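Local coordinates for repeat Five Residue (Rfr) protein or pentapeptide repeat protein (Cyanothece, PDB 2O6W) that is of unknown function but folds into a beta helix built from pentapeptide repeats, at residues A[67-73]-A[87-93]; A[74-80]-A[93-99]; A[123-129]-A[144-150]. All blocks are in the same frame, centred on the assembly; numbering follows the deposited sequence.

Contact 1. Residues A[67-73]-A[87-93]; sequences NLYQSDL and NLSETDL
Two N-H groups converge on Asn67 OD1: ND2 of Asn87 at 2.9 Å, in a weak bond bent to 120° at the hydrogen, and the backbone N of Tyr69 at 3.1 Å, which arrives from above the carbonyl plane and closes an Asx turn. The two asparagine amides lie side by side with their planes 9° apart, while Asn67 ND2 turns to Asn24. Asn87 OD1 makes its own Asx turn, taking the backbone N of Ser89 from above the plane and Ser89 OG on an in-plane lone pair at 2.7 Å. With an alanine in place of Asn87, Ser89 OG would probably be left without this acceptor, and the weak link to Asn67 would go. This is the stacking of successive coils in the right-handed quadrilateral beta helix of pentapeptide repeats: each segment carries a type II turn, residues pair mostly twenty apart, and backbone bonds such as Leu73 N to Asp92 O, 2.7 Å, tie coil to coil. Inside, Leu68 CD1 meets Leu88 CD2 at 3.5 Å, the two leucines pointing the same way. Outside, Gln70 NE2 donates to Glu90 OE2 at 3.1 Å, nearly along the C-O axis, while Gln70 OE1 accepts from Arg27. The carboxylates of Asp72 and Asp92 run alongside, Asp72 OD2 4.3 Å from Asp92 OD2; Lys33 salt-bridges Asp92 OD2, which may temper the repulsion, and the OD1 atoms bond to Ser74 and Glu94, respectively.

Contact 2. Residues A[74-80]-A[93-99]; sequences SSIILEN and LENAILI
Leu78 and Leu98 lie side by side and point the same way, one coil above the other, and the branch that does the touching is CD2 of Leu98, 3.5 Å from Leu78 CD1 and equally close to Leu78 CB. In both leucines CG stands opposite the carbonyl carbon (chi1 -75° in Leu78), and the like torsions bring the two side chains out in the same direction, as expected of equivalent positions in successive coils. Ile76 meets its partners differently: it crosses Leu93 obliquely, and its CG2 methyl reaches both Leu93 CD2, at 4.0 Å, and Ala96 CB, at 3.9 Å. The outward-facing residues meet at slightly longer distances. Ile77 CG1 comes within 4.3 Å of Ile97 CD1, and the extended Glu79 runs alongside Ile99, its CG 4.1 Å from Ile99 CB. Between these inner and outer layers run four backbone bonds, the straightest being Ile97 N to Ile76 O at 2.8 Å (172°), and a single beta bridge at Ile77 and Ile97, in the pairing that joins neighbouring coils of a pentapeptide-repeat beta helix. Leu58, on the preceding coil, continues the column beneath Ile76 and Leu78. The polar ends at the turn look to other partners, Ser74 OG to Asp72 and Glu94 OE2 to a salt bridge with Lys33. No side chain hydrogen-bonds across the two segments, so cohesion between them probably rests on backbone pairing and apolar contact more than on polar side chains.

Contact 3. Residues A[123-129]-A[144-150]; sequences LRGAILT and DKNTVWD
Thr147 OG1 sits in the dense half of this contact, 2.8 Å from Leu123 O and 3.0 Å from Asp144 OD1, two acceptors for its one proton. Asp144 OD1 in turn receives the backbone N of Gly125 at 3.0 Å, on its syn side and 29° out of the carboxylate plane, so that the type I turn 144-147 is buttoned to the type II turn 123-126. Asp144 gets there because its CG lies between the backbone N and the carbonyl carbon (chi1 61°). Gly125 has positive phi and lets Asn146 CB come within 3.5 Å of its CA. Leu128 N to Val148 O, 2.7 Å and nearly straight, continues the grip. Arg124 crosses Asp144 at about a right angle, touching its OD2 with CB and, less closely, CG rather than the guanidinium, while NH1 forms a salt bridge with Glu142; a bound arsenic lies about 5 Å from the Asp144 side chain. The other half is looser. Trp149 lies alongside Leu128 with CZ3 4.2 Å from its CD2, and a water bridges Leu128 O and Trp149 O at the indole's edge. Thr129 OG1 makes at most a weak bond, 3.5 Å, to the terminal Asp150 O. No regular helix or strand enters the contact: residues 123-129 lie between neighbouring coils of the beta helix, with Ile127 backbone-bonded to Ala106 and Leu108 on one side and residues 144-150, the chain's end, on the other.

In the fold
Contacts 1 and 2 belong to the same pair of consecutive coils: each segment of contact 1 runs on into its counterpart in contact 2, Leu93 belongs to both, and their segments alternate along the chain. Their centres lie about 12 Å apart, and together they follow the wall of the beta helix round a corner. Contact 3 comes later in the chain, in series with both, its centre about 17 Å from that of contact 1 and about 19 Å from that of contact 2. It closes the C-terminal end of the coil stack, whereas the chain's one helix, 2-10, precedes all three contacts. The same coil-on-coil pairing thus serves both the middle and the end of the solenoid.

Contact 1. Residues A[67-73]-A[87-93]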
loop_
_atom_site.group_PDB
_atom_site.type_symbol
_atom_site.label_atom_id
_atom_site.label_comp_id
_atom_site.label_asym_id
_atom_site.label_seq_id
_atom_site.Cartn_x
_atom_site.Cartn_y
_atom_site.Cartn_z
ATOM N N ASN A 67 10.523 -1.584 1.238
ATOM C CA ASN A 67 10.563 -0.713 0.072
ATOM C C ASN A 67 9.538 -1.132 -0.982
ATOM O O ASN A 67 9.662 -2.198 -1.599
ATOM C CB ASN A 67 11.958 -0.709 -0.558
ATOM C CG ASN A 67 12.017 0.153 -1.803
ATOM O OD1 ASN A 67 11.295 1.150 -1.905
ATOM N ND2 ASN A 67 12.882 -0.206 -2.744
ATOM N N LEU A 68 8.531 -0.289 -1.189
ATOM C CA LEU A 68 7.487 -0.576 -2.175
ATOM C C LEU A 68 7.441 0.494 -3.262
ATOM O O LEU A 68 6.441 0.649 -3.960
ATOM C CB LEU A 68 6.130 -0.676 -1.476
ATOM C CG LEU A 68 6.075 -1.824 -0.459
ATOM C CD1 LEU A 68 4.828 -1.718 0.411
ATOM C CD2 LEU A 68 6.103 -3.142 -1.207
ATOM N N TYR A 69 8.548 1.219 -3.398
ATOM C CA TYR A 69 8.680 2.283 -4.390
ATOM C C TYR A 69 8.070 1.921 -5.748
ATOM O O TYR A 69 8.374 0.875 -6.315
ATOM C CB TYR A 69 10.159 2.644 -4.567
ATOM C CG TYR A 69 10.403 3.704 -5.611
ATOM C CD1 TYR A 69 9.919 4.997 -5.444
ATOM C CD2 TYR A 69 11.109 3.410 -6.776
ATOM C CE1 TYR A 69 10.129 5.972 -6.414
ATOM C CE2 TYR A 69 11.324 4.375 -7.750
ATOM C CZ TYR A 69 10.832 5.654 -7.566
ATOM O OH TYR A 69 11.043 6.614 -8.532
ATOM N N GLN A 70 7.206 2.804 -6.246
ATOM C CA GLN A 70 6.528 2.640 -7.533
ATOM C C GLN A 70 5.733 1.359 -7.715
ATOM O O GLN A 70 5.514 0.929 -8.838
ATOM C CB GLN A 70 7.529 2.759 -8.683
ATOM C CG GLN A 70 8.095 4.143 -8.866
ATOM C CD GLN A 70 8.854 4.285 -10.173
ATOM O OE1 GLN A 70 9.709 3.462 -10.502
ATOM N NE2 GLN A 70 8.550 5.337 -10.922
ATOM N N SER A 71 5.308 0.745 -6.620
ATOM C CA SER A 71 4.528 -0.481 -6.702
ATOM C C SER A 71 3.034 -0.176 -6.853
ATOM O O SER A 71 2.548 0.853 -6.379
ATOM C CB SER A 71 4.748 -1.328 -5.449
ATOM O OG SER A 71 5.955 -2.067 -5.534
ATOM N N ASP A 72 2.310 -1.061 -7.528
ATOM C CA ASP A 72 0.872 -0.886 -7.698
ATOM C C ASP A 72 0.220 -1.614 -6.519
ATOM O O ASP A 72 0.420 -2.816 -6.333
ATOM C CB ASP A 72 0.396 -1.513 -9.021
ATOM C CG ASP A 72 -1.070 -1.192 -9.342
ATOM O OD1 ASP A 72 -1.896 -1.081 -8.398
ATOM O OD2 ASP A 72 -1.407 -1.073 -10.546
ATOM N N LEU A 73 -0.556 -0.879 -5.729
ATOM C CA LEU A 73 -1.235 -1.444 -4.570
ATOM C C LEU A 73 -2.723 -1.094 -4.628
ATOM O O LEU A 73 -3.400 -1.032 -3.599
ATOM C CB LEU A 73 -0.622 -0.877 -3.280
ATOM C CG LEU A 73 0.907 -0.981 -3.160
ATOM C CD1 LEU A 73 1.399 -0.287 -1.891
ATOM C CD2 LEU A 73 1.313 -2.438 -3.165
ATOM N N ASN A 87 8.627 2.741 2.577
ATOM C CA ASN A 87 8.746 3.583 1.391
ATOM C C ASN A 87 7.581 3.307 0.441
ATOM O O ASN A 87 7.610 2.338 -0.317
ATOM C CB ASN A 87 10.068 3.337 0.656
ATOM C CG ASN A 87 10.244 4.258 -0.554
ATOM O OD1 ASN A 87 9.483 5.210 -0.740
ATOM N ND2 ASN A 87 11.252 3.985 -1.369
ATOM N N LEU A 88 6.561 4.159 0.487
ATOM C CA LEU A 88 5.397 4.006 -0.384
ATOM C C LEU A 88 5.343 5.110 -1.431
ATOM O O LEU A 88 4.275 5.403 -1.963
ATOM C CB LEU A 88 4.100 4.040 0.432
ATOM C CG LEU A 88 3.954 2.937 1.478
ATOM C CD1 LEU A 88 2.841 3.273 2.444
ATOM C CD2 LEU A 88 3.709 1.606 0.781
ATOM N N SER A 89 6.481 5.732 -1.728
ATOM C CA SER A 89 6.481 6.811 -2.709
ATOM C C SER A 89 6.158 6.338 -4.126
ATOM O O SER A 89 6.578 5.262 -4.560
ATOM C CB SER A 89 7.814 7.571 -2.694
ATOM O OG SER A 89 8.906 6.702 -2.908
ATOM N N GLU A 90 5.386 7.158 -4.829
ATOM C CA GLU A 90 4.947 6.883 -6.191
ATOM C C GLU A 90 4.210 5.557 -6.336
ATOM O O GLU A 90 4.232 4.935 -7.395
ATOM C CB GLU A 90 6.132 6.950 -7.152
ATOM C CG GLU A 90 6.811 8.300 -7.113
ATOM C CD GLU A 90 7.638 8.594 -8.347
ATOM O OE1 GLU A 90 8.344 9.630 -8.339
ATOM O OE2 GLU A 90 7.575 7.807 -9.324
ATOM N N THR A 91 3.555 5.121 -5.267
ATOM C CA THR A 91 2.787 3.888 -5.327
ATOM C C THR A 91 1.349 4.211 -5.714
ATOM O O THR A 91 0.883 5.342 -5.550
ATOM C CB THR A 91 2.753 3.146 -3.968
ATOM O OG1 THR A 91 2.243 4.019 -2.944
ATOM C CG2 THR A 91 4.142 2.653 -3.603
ATOM N N ASP A 92 0.647 3.218 -6.236
ATOM C CA ASP A 92 -0.746 3.413 -6.606
ATOM C C ASP A 92 -1.556 2.773 -5.476
ATOM O O ASP A 92 -1.596 1.554 -5.353
ATOM C CB ASP A 92 -1.047 2.730 -7.947
ATOM C CG ASP A 92 -2.452 3.031 -8.463
ATOM O OD1 ASP A 92 -3.334 3.350 -7.638
ATOM O OD2 ASP A 92 -2.683 2.931 -9.693
ATOM N N LEU A 93 -2.169 3.598 -4.633
ATOM C CA LEU A 93 -2.980 3.099 -3.525
ATOM C C LEU A 93 -4.460 3.447 -3.718
ATOM O O LEU A 93 -5.200 3.629 -2.752
ATOM C CB LEU A 93 -2.462 3.663 -2.194
ATOM C CG LEU A 93 -1.307 2.853 -1.583
ATOM C CD1 LEU A 93 -0.490 3.690 -0.612
ATOM C CD2 LEU A 93 -1.884 1.622 -0.890
#

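Contact 2. Residues A[74-80]-A[93-99]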
loop_
_atom_site.group_PDB
_atom_site.type_symbol
_atom_site.label_atom_id
_atom_site.label_comp_id
_atom_site.label_asym_id
_atom_site.label_seq_id
_atom_site.Cartn_x
_atom_site.Cartn_y
_atom_site.Cartn_z
ATOM N N SER A 74 -3.234 -0.869 -5.831
ATOM C CA SER A 74 -4.635 -0.498 -5.981
ATOM C C SER A 74 -5.606 -1.501 -5.354
ATOM O O SER A 74 -5.500 -2.704 -5.568
ATOM C CB SER A 74 -4.977 -0.266 -7.468
ATOM O OG SER A 74 -4.599 -1.358 -8.285
ATOM N N SER A 75 -6.537 -0.979 -4.555
ATOM C CA SER A 75 -7.555 -1.786 -3.883
ATOM C C SER A 75 -6.986 -2.784 -2.879
ATOM O O SER A 75 -7.681 -3.706 -2.446
ATOM C CB SER A 75 -8.400 -2.534 -4.917
ATOM O OG SER A 75 -9.051 -1.619 -5.786
ATOM N N ILE A 76 -5.733 -2.597 -2.497
ATOM C CA ILE A 76 -5.102 -3.499 -1.548
ATOM C C ILE A 76 -5.710 -3.355 -0.156
ATOM O O ILE A 76 -6.224 -2.290 0.204
ATOM C CB ILE A 76 -3.592 -3.228 -1.456
ATOM C CG1 ILE A 76 -2.869 -4.474 -0.946
ATOM C CG2 ILE A 76 -3.338 -2.061 -0.519
ATOM C CD1 ILE A 76 -1.388 -4.448 -1.211
ATOM N N ILE A 77 -5.640 -4.429 0.624
ATOM C CA ILE A 77 -6.179 -4.427 1.982
ATOM C C ILE A 77 -5.046 -4.402 3.014
ATOM O O ILE A 77 -4.369 -5.404 3.248
ATOM C CB ILE A 77 -7.080 -5.666 2.209
ATOM C CG1 ILE A 77 -8.202 -5.674 1.163
ATOM C CG2 ILE A 77 -7.702 -5.627 3.597
ATOM C CD1 ILE A 77 -9.109 -6.874 1.249
ATOM N N LEU A 78 -4.844 -3.231 3.611
ATOM C CA LEU A 78 -3.805 -3.034 4.612
ATOM C C LEU A 78 -4.425 -2.619 5.941
ATOM O O LEU A 78 -3.859 -1.815 6.686
ATOM C CB LEU A 78 -2.813 -1.963 4.143
ATOM C CG LEU A 78 -1.831 -2.388 3.048
ATOM C CD1 LEU A 78 -1.072 -1.178 2.531
ATOM C CD2 LEU A 78 -0.861 -3.418 3.607
ATOM N N GLU A 79 -5.598 -3.162 6.236
ATOM C CA GLU A 79 -6.278 -2.832 7.478
ATOM C C GLU A 79 -5.429 -3.267 8.671
ATOM O O GLU A 79 -4.913 -4.380 8.701
ATOM C CB GLU A 79 -7.649 -3.509 7.514
ATOM C CG GLU A 79 -8.498 -3.132 8.714
ATOM C CD GLU A 79 -9.953 -3.549 8.556
ATOM O OE1 GLU A 79 -10.746 -3.306 9.497
ATOM O OE2 GLU A 79 -10.310 -4.114 7.492
ATOM N N ASN A 80 -5.268 -2.367 9.632
ATOM C CA ASN A 80 -4.489 -2.636 10.831
ATOM C C ASN A 80 -3.075 -3.115 10.516
ATOM O O ASN A 80 -2.470 -3.866 11.283
ATOM C CB ASN A 80 -5.221 -3.660 11.696
ATOM C CG ASN A 80 -6.536 -3.122 12.232
ATOM O OD1 ASN A 80 -7.455 -3.881 12.545
ATOM N ND2 ASN A 80 -6.629 -1.801 12.346
ATOM N N LEU A 93 -2.169 3.598 -4.633
ATOM C CA LEU A 93 -2.980 3.099 -3.525
ATOM C C LEU A 93 -4.460 3.447 -3.718
ATOM O O LEU A 93 -5.200 3.629 -2.752
ATOM C CB LEU A 93 -2.462 3.663 -2.194
ATOM C CG LEU A 93 -1.307 2.853 -1.583
ATOM C CD1 LEU A 93 -0.490 3.690 -0.612
ATOM C CD2 LEU A 93 -1.884 1.622 -0.890
ATOM N N GLU A 94 -4.890 3.536 -4.973
ATOM C CA GLU A 94 -6.277 3.861 -5.258
ATOM C C GLU A 94 -7.243 2.834 -4.672
ATOM O O GLU A 94 -7.052 1.630 -4.823
ATOM C CB GLU A 94 -6.503 3.985 -6.763
ATOM C CG GLU A 94 -7.942 4.311 -7.113
ATOM C CD GLU A 94 -8.089 5.016 -8.448
ATOM O OE1 GLU A 94 -9.245 5.278 -8.845
ATOM O OE2 GLU A 94 -7.059 5.315 -9.096
ATOM N N ASN A 95 -8.274 3.336 -3.993
ATOM C CA ASN A 95 -9.301 2.511 -3.361
ATOM C C ASN A 95 -8.715 1.518 -2.378
ATOM O O ASN A 95 -9.312 0.483 -2.087
ATOM C CB ASN A 95 -10.118 1.758 -4.417
ATOM C CG ASN A 95 -10.712 2.684 -5.453
ATOM O OD1 ASN A 95 -11.342 3.694 -5.115
ATOM N ND2 ASN A 95 -10.516 2.350 -6.723
ATOM N N ALA A 96 -7.537 1.831 -1.861
ATOM C CA ALA A 96 -6.900 0.939 -0.915
ATOM C C ALA A 96 -7.570 1.059 0.443
ATOM O O ALA A 96 -8.195 2.070 0.760
ATOM C CB ALA A 96 -5.434 1.273 -0.798
ATOM N N ILE A 97 -7.444 0.016 1.246
ATOM C CA ILE A 97 -8.033 0.046 2.567
ATOM C C ILE A 97 -6.917 0.138 3.589
ATOM O O ILE A 97 -6.195 -0.829 3.815
ATOM C CB ILE A 97 -8.878 -1.214 2.820
ATOM C CG1 ILE A 97 -10.107 -1.190 1.899
ATOM C CG2 ILE A 97 -9.302 -1.280 4.276
ATOM C CD1 ILE A 97 -10.936 -2.455 1.959
ATOM N N LEU A 98 -6.765 1.309 4.197
ATOM C CA LEU A 98 -5.721 1.503 5.196
ATOM C C LEU A 98 -6.294 1.837 6.572
ATOM O O LEU A 98 -5.674 2.557 7.352
ATOM C CB LEU A 98 -4.763 2.605 4.738
ATOM C CG LEU A 98 -3.840 2.238 3.562
ATOM C CD1 LEU A 98 -3.478 3.485 2.784
ATOM C CD2 LEU A 98 -2.582 1.532 4.080
ATOM N N ILE A 99 -7.475 1.302 6.867
ATOM C CA ILE A 99 -8.127 1.547 8.150
ATOM C C ILE A 99 -7.249 1.127 9.323
ATOM O O ILE A 99 -6.771 -0.003 9.380
ATOM C CB ILE A 99 -9.461 0.792 8.245
ATOM C CG1 ILE A 99 -10.408 1.294 7.155
ATOM C CG2 ILE A 99 -10.093 1.006 9.617
ATOM C CD1 ILE A 99 -11.700 0.510 7.073
#

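Contact 3. Residues A[123-129]-A[144-150]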
loop_
_atom_site.group_PDB
_atom_site.type_symbol
_atom_site.label_atom_id
_atom_site.label_comp_id
_atom_site.label_asym_id
_atom_site.label_seq_id
_atom_site.Cartn_x
_atom_site.Cartn_y
_atom_site.Cartn_z
ATOM N N LEU A 123 -0.616 8.947 10.864
ATOM C CA LEU A 123 0.265 9.608 9.912
ATOM C C LEU A 123 1.311 10.504 10.567
ATOM O O LEU A 123 1.805 11.442 9.939
ATOM C CB LEU A 123 -0.553 10.438 8.923
ATOM C CG LEU A 123 -1.246 9.688 7.786
ATOM C CD1 LEU A 123 -2.104 8.567 8.335
ATOM C CD2 LEU A 123 -2.093 10.674 6.998
ATOM N N ARG A 124 1.651 10.217 11.820
ATOM C CA ARG A 124 2.647 11.005 12.539
ATOM C C ARG A 124 4.007 10.930 11.868
ATOM O O ARG A 124 4.554 9.844 11.687
ATOM C CB ARG A 124 2.798 10.515 13.979
ATOM C CG ARG A 124 1.635 10.829 14.882
ATOM C CD ARG A 124 1.935 10.413 16.312
ATOM N NE ARG A 124 0.814 10.711 17.194
ATOM C CZ ARG A 124 -0.270 9.951 17.316
ATOM N NH1 ARG A 124 -0.384 8.830 16.618
ATOM N NH2 ARG A 124 -1.253 10.324 18.127
ATOM N N GLY A 125 4.552 12.085 11.504
ATOM C CA GLY A 125 5.857 12.120 10.875
ATOM C C GLY A 125 5.869 11.633 9.442
ATOM O O GLY A 125 6.908 11.672 8.779
ATOM N N ALA A 126 4.724 11.175 8.952
ATOM C CA ALA A 126 4.637 10.676 7.579
ATOM C C ALA A 126 4.752 11.818 6.585
ATOM O O ALA A 126 4.351 12.940 6.884
ATOM C CB ALA A 126 3.324 9.955 7.377
ATOM N N ILE A 127 5.307 11.554 5.407
ATOM C CA ILE A 127 5.413 12.620 4.422
ATOM C C ILE A 127 4.416 12.379 3.278
ATOM O O ILE A 127 4.477 11.360 2.593
ATOM C CB ILE A 127 6.913 12.794 3.915
ATOM C CG1 ILE A 127 7.055 12.402 2.452
ATOM C CG2 ILE A 127 7.877 12.009 4.801
ATOM C CD1 ILE A 127 6.827 13.556 1.521
ATOM N N LEU A 128 3.472 13.307 3.094
ATOM C CA LEU A 128 2.466 13.151 2.041
ATOM C C LEU A 128 2.516 14.179 0.908
ATOM O O LEU A 128 1.507 14.473 0.274
ATOM C CB LEU A 128 1.055 13.117 2.649
ATOM C CG LEU A 128 0.822 11.992 3.665
ATOM C CD1 LEU A 128 1.152 12.515 5.050
ATOM C CD2 LEU A 128 -0.620 11.516 3.629
ATOM N N THR A 129 3.709 14.691 0.642
ATOM C CA THR A 129 3.932 15.670 -0.413
ATOM C C THR A 129 3.514 15.165 -1.797
ATOM O O THR A 129 3.858 14.051 -2.187
ATOM C CB THR A 129 5.416 16.041 -0.484
ATOM O OG1 THR A 129 5.869 16.422 0.816
ATOM C CG2 THR A 129 5.636 17.181 -1.453
ATOM N N ASP A 144 1.108 15.178 13.482
ATOM C CA ASP A 144 1.924 15.933 14.417
ATOM C C ASP A 144 2.726 16.972 13.654
ATOM O O ASP A 144 2.578 17.106 12.436
ATOM C CB ASP A 144 2.855 15.000 15.194
ATOM C CG ASP A 144 3.816 14.242 14.296
ATOM O OD1 ASP A 144 3.820 14.485 13.067
ATOM O OD2 ASP A 144 4.577 13.399 14.823
ATOM N N LYS A 145 3.576 17.709 14.355
ATOM C CA LYS A 145 4.375 18.741 13.699
ATOM C C LYS A 145 5.317 18.155 12.647
ATOM O O LYS A 145 5.763 18.861 11.745
ATOM C CB LYS A 145 5.182 19.522 14.743
ATOM C CG LYS A 145 6.191 18.686 15.508
ATOM C CD LYS A 145 7.060 19.545 16.413
ATOM C CE LYS A 145 8.095 18.700 17.147
ATOM N NZ LYS A 145 8.954 19.508 18.058
ATOM N N ASN A 146 5.610 16.861 12.768
ATOM C CA ASN A 146 6.505 16.174 11.838
ATOM C C ASN A 146 5.820 15.727 10.544
ATOM O O ASN A 146 6.489 15.433 9.556
ATOM C CB ASN A 146 7.133 14.966 12.530
ATOM C CG ASN A 146 8.058 15.365 13.668
ATOM O OD1 ASN A 146 7.980 14.816 14.770
ATOM N ND2 ASN A 146 8.946 16.321 13.400
ATOM N N THR A 147 4.489 15.669 10.561
ATOM C CA THR A 147 3.711 15.275 9.394
ATOM C C THR A 147 3.877 16.360 8.341
ATOM O O THR A 147 3.623 17.536 8.606
ATOM C CB THR A 147 2.208 15.141 9.738
ATOM O OG1 THR A 147 2.024 14.099 10.705
ATOM C CG2 THR A 147 1.389 14.834 8.494
ATOM N N VAL A 148 4.296 15.961 7.149
ATOM C CA VAL A 148 4.520 16.896 6.056
ATOM C C VAL A 148 3.447 16.744 4.992
ATOM O O VAL A 148 3.221 15.645 4.502
ATOM C CB VAL A 148 5.895 16.640 5.426
ATOM C CG1 VAL A 148 6.171 17.651 4.325
ATOM C CG2 VAL A 148 6.961 16.690 6.506
ATOM N N TRP A 149 2.795 17.847 4.630
ATOM C CA TRP A 149 1.741 17.812 3.619
ATOM C C TRP A 149 2.149 18.488 2.317
ATOM O O TRP A 149 1.575 18.213 1.262
ATOM C CB TRP A 149 0.470 18.481 4.144
ATOM C CG TRP A 149 -0.154 17.785 5.314
ATOM C CD1 TRP A 149 0.083 18.022 6.639
ATOM C CD2 TRP A 149 -1.118 16.723 5.262
ATOM N NE1 TRP A 149 -0.680 17.176 7.415
ATOM C CE2 TRP A 149 -1.424 16.370 6.596
ATOM C CE3 TRP A 149 -1.754 16.041 4.217
ATOM C CZ2 TRP A 149 -2.335 15.357 6.912
ATOM C CZ3 TRP A 149 -2.662 15.032 4.530
ATOM C CH2 TRP A 149 -2.945 14.703 5.870
ATOM N N ASP A 150 3.136 19.376 2.395
ATOM C CA ASP A 150 3.617 20.101 1.225
ATOM C C ASP A 150 5.135 20.058 1.089
ATOM O O ASP A 150 5.807 19.660 2.066
ATOM C CB ASP A 150 3.167 21.559 1.301
ATOM C CG ASP A 150 1.682 21.715 1.106
ATOM O OD1 ASP A 150 1.199 21.416 -0.013
ATOM O OD2 ASP A 150 0.996 22.136 2.067
ATOM O OXT ASP A 150 5.629 20.448 0.008
HETATM O O HOH W 1 -0.437 16.589 0.813
#